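Local atomic coordinates of Fe-regulated protein B (Neisseria meningitidis, PDB entry 4AIP), a protein that transports iron across the outer membrane as a TonB-dependent transporter, possibly as a siderophore complex. Residues E336-D341 / P354-I359. Residues are numbered along the deposited sequence; the frame is centred on the assembly and turned at random.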
loop_
_atom_site.group_PDB
_atom_site.type_symbol
_atom_site.label_atom_id
_atom_site.label_comp_id
_atom_site.label_asym_id
_atom_site.label_seq_id
_atom_site.Cartn_x
_atom_site.Cartn_y
_atom_site.Cartn_z
ATOM N N GLU B 336 18.366 -3.664 -1.060
ATOM C CA GLU B 336 18.105 -2.276 -1.350
ATOM C C GLU B 336 17.987 -1.372 -0.200
ATOM O O GLU B 336 17.484 -1.763 0.867
ATOM C CB GLU B 336 16.831 -2.140 -2.097
ATOM C CG GLU B 336 17.099 -2.158 -3.469
ATOM C CD GLU B 336 15.852 -1.920 -4.290
ATOM O OE1 GLU B 336 15.427 -0.720 -4.396
ATOM O OE2 GLU B 336 15.339 -2.939 -4.829
ATOM N N ARG B 337 18.450 -0.157 -0.448
ATOM C CA ARG B 337 18.113 0.945 0.385
ATOM C C ARG B 337 17.467 2.042 -0.455
ATOM O O ARG B 337 17.996 2.526 -1.482
ATOM C CB ARG B 337 19.314 1.454 1.176
ATOM C CG ARG B 337 19.017 2.644 2.037
ATOM C CD ARG B 337 20.313 3.325 2.398
ATOM N NE ARG B 337 20.127 4.421 3.340
ATOM C CZ ARG B 337 19.981 5.687 2.982
ATOM N NH1 ARG B 337 20.021 6.044 1.690
ATOM N NH2 ARG B 337 19.838 6.603 3.912
ATOM N N TYR B 338 16.288 2.416 -0.006
ATOM C CA TYR B 338 15.594 3.564 -0.541
ATOM C C TYR B 338 15.381 4.621 0.568
ATOM O O TYR B 338 14.887 4.318 1.662
ATOM C CB TYR B 338 14.230 3.122 -1.091
ATOM C CG TYR B 338 13.374 4.303 -1.455
ATOM C CD1 TYR B 338 13.541 4.997 -2.691
ATOM C CD2 TYR B 338 12.440 4.783 -0.549
ATOM C CE1 TYR B 338 12.747 6.125 -3.000
ATOM C CE2 TYR B 338 11.635 5.899 -0.860
ATOM C CZ TYR B 338 11.792 6.554 -2.064
ATOM O OH TYR B 338 10.993 7.655 -2.342
ATOM N N SER B 339 15.708 5.856 0.254
ATOM C CA SER B 339 15.447 6.936 1.155
ATOM C C SER B 339 14.664 7.988 0.418
ATOM O O SER B 339 14.978 8.274 -0.741
ATOM C CB SER B 339 16.766 7.509 1.619
ATOM O OG SER B 339 16.606 8.859 2.011
ATOM N N ALA B 340 13.644 8.554 1.081
ATOM C CA ALA B 340 12.809 9.615 0.462
ATOM C C ALA B 340 13.514 10.961 0.367
ATOM O O ALA B 340 13.152 11.769 -0.468
ATOM C CB ALA B 340 11.491 9.794 1.209
ATOM N N ASP B 341 14.463 11.221 1.256
ATOM C CA ASP B 341 15.271 12.406 1.158
ATOM C C ASP B 341 16.613 12.151 1.796
ATOM O O ASP B 341 16.680 11.830 2.996
ATOM C CB ASP B 341 14.608 13.604 1.828
ATOM C CG ASP B 341 15.439 14.870 1.683
ATOM O OD1 ASP B 341 16.279 14.930 0.735
ATOM O OD2 ASP B 341 15.233 15.801 2.516
ATOM N N PRO B 354 14.746 11.652 -3.312
ATOM C CA PRO B 354 14.851 10.189 -3.233
ATOM C C PRO B 354 16.161 9.611 -3.753
ATOM O O PRO B 354 16.761 10.129 -4.721
ATOM C CB PRO B 354 13.692 9.692 -4.101
ATOM C CG PRO B 354 12.819 10.864 -4.272
ATOM C CD PRO B 354 13.729 12.042 -4.301
ATOM N N ASN B 355 16.614 8.577 -3.048
ATOM C CA ASN B 355 17.879 7.962 -3.302
ATOM C C ASN B 355 17.771 6.488 -3.110
ATOM O O ASN B 355 17.121 5.998 -2.200
ATOM C CB ASN B 355 18.968 8.548 -2.414
ATOM C CG ASN B 355 20.363 8.113 -2.847
ATOM O OD1 ASN B 355 20.672 8.091 -4.020
ATOM N ND2 ASN B 355 21.205 7.764 -1.887
ATOM N N HIS B 356 18.449 5.770 -3.961
ATOM C CA HIS B 356 18.166 4.396 -4.105
ATOM C C HIS B 356 19.462 3.716 -4.354
ATOM O O HIS B 356 20.155 4.120 -5.229
ATOM C CB HIS B 356 17.338 4.444 -5.316
ATOM C CG HIS B 356 16.769 3.196 -5.732
ATOM N ND1 HIS B 356 15.933 2.482 -4.940
ATOM C CD2 HIS B 356 16.793 2.592 -6.924
ATOM C CE1 HIS B 356 15.491 1.448 -5.621
ATOM N NE2 HIS B 356 16.020 1.477 -6.821
ATOM N N THR B 357 19.801 2.727 -3.538
ATOM C CA THR B 357 21.072 2.080 -3.586
ATOM C C THR B 357 20.822 0.607 -3.697
ATOM O O THR B 357 20.036 0.039 -2.937
ATOM C CB THR B 357 21.887 2.381 -2.296
ATOM O OG1 THR B 357 22.051 3.805 -2.140
ATOM C CG2 THR B 357 23.251 1.759 -2.369
ATOM N N ARG B 358 21.485 -0.039 -4.647
ATOM C CA ARG B 358 21.276 -1.504 -4.797
ATOM C C ARG B 358 22.494 -2.340 -4.646
ATOM O O ARG B 358 23.589 -1.883 -4.956
ATOM C CB ARG B 358 20.680 -1.794 -6.115
ATOM C CG ARG B 358 19.377 -1.077 -6.225
ATOM C CD ARG B 358 19.058 -0.826 -7.626
ATOM N NE ARG B 358 19.060 -2.115 -8.233
ATOM C CZ ARG B 358 18.860 -2.368 -9.523
ATOM N NH1 ARG B 358 18.629 -1.482 -10.427
ATOM N NH2 ARG B 358 18.894 -3.549 -9.944
ATOM N N ILE B 359 22.318 -3.545 -4.119
ATOM C CA ILE B 359 23.359 -4.568 -4.253
ATOM C C ILE B 359 22.695 -5.805 -4.805
ATOM O O ILE B 359 21.722 -6.305 -4.204
ATOM C CB ILE B 359 23.994 -4.949 -2.941
ATOM C CG1 ILE B 359 24.426 -3.707 -2.177
ATOM C CG2 ILE B 359 25.198 -5.880 -3.196
ATOM C CD1 ILE B 359 24.750 -3.990 -0.700
HETATM O O HOH W 1 19.661 4.927 -0.820
#
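Pro354 opens the pairing by laying CB alongside the phenol of Tyr338, 3.9 Å from its CE1, just beyond the ends of the two antiparallel strands of this barrel hairpin. Asn355 then forms a hydrogen-bonded pair with Ser339: Ser339 N reaches Asn355 O at 2.8 Å, and Asn355 N returns the bond to Ser339 O. The asparagine amide shares a face of the sheet with the Arg337 guanidinium, its CG anti to the backbone N and beside the carbonyl carbon (chi1 -169°); both groups are tied to Asp342, Arg337 by a salt bridge and Asn355 ND2 by a hydrogen bond. His356 faces Tyr338 in a non-hydrogen-bonded pair on the other face, ND1 lying near the plane of the phenol at its edge. Thr357 closes a second bonded ring with Arg337, and here a water clips side chain to backbone: it donates to Arg337 O, accepts from Arg337 NH1 at 2.8 Å in the guanidinium plane, and hydrogen-bonds Thr357 OG1. Arg358 carries the ladder on, facing Glu336 in a non-hydrogen-bonded pair, its CG 3.7 Å from Glu336 CG. Strands 302-318 and 376-390 extend the barrel wall on either side, while Ile278 of the second subunit packs on Tyr338 and Pro354.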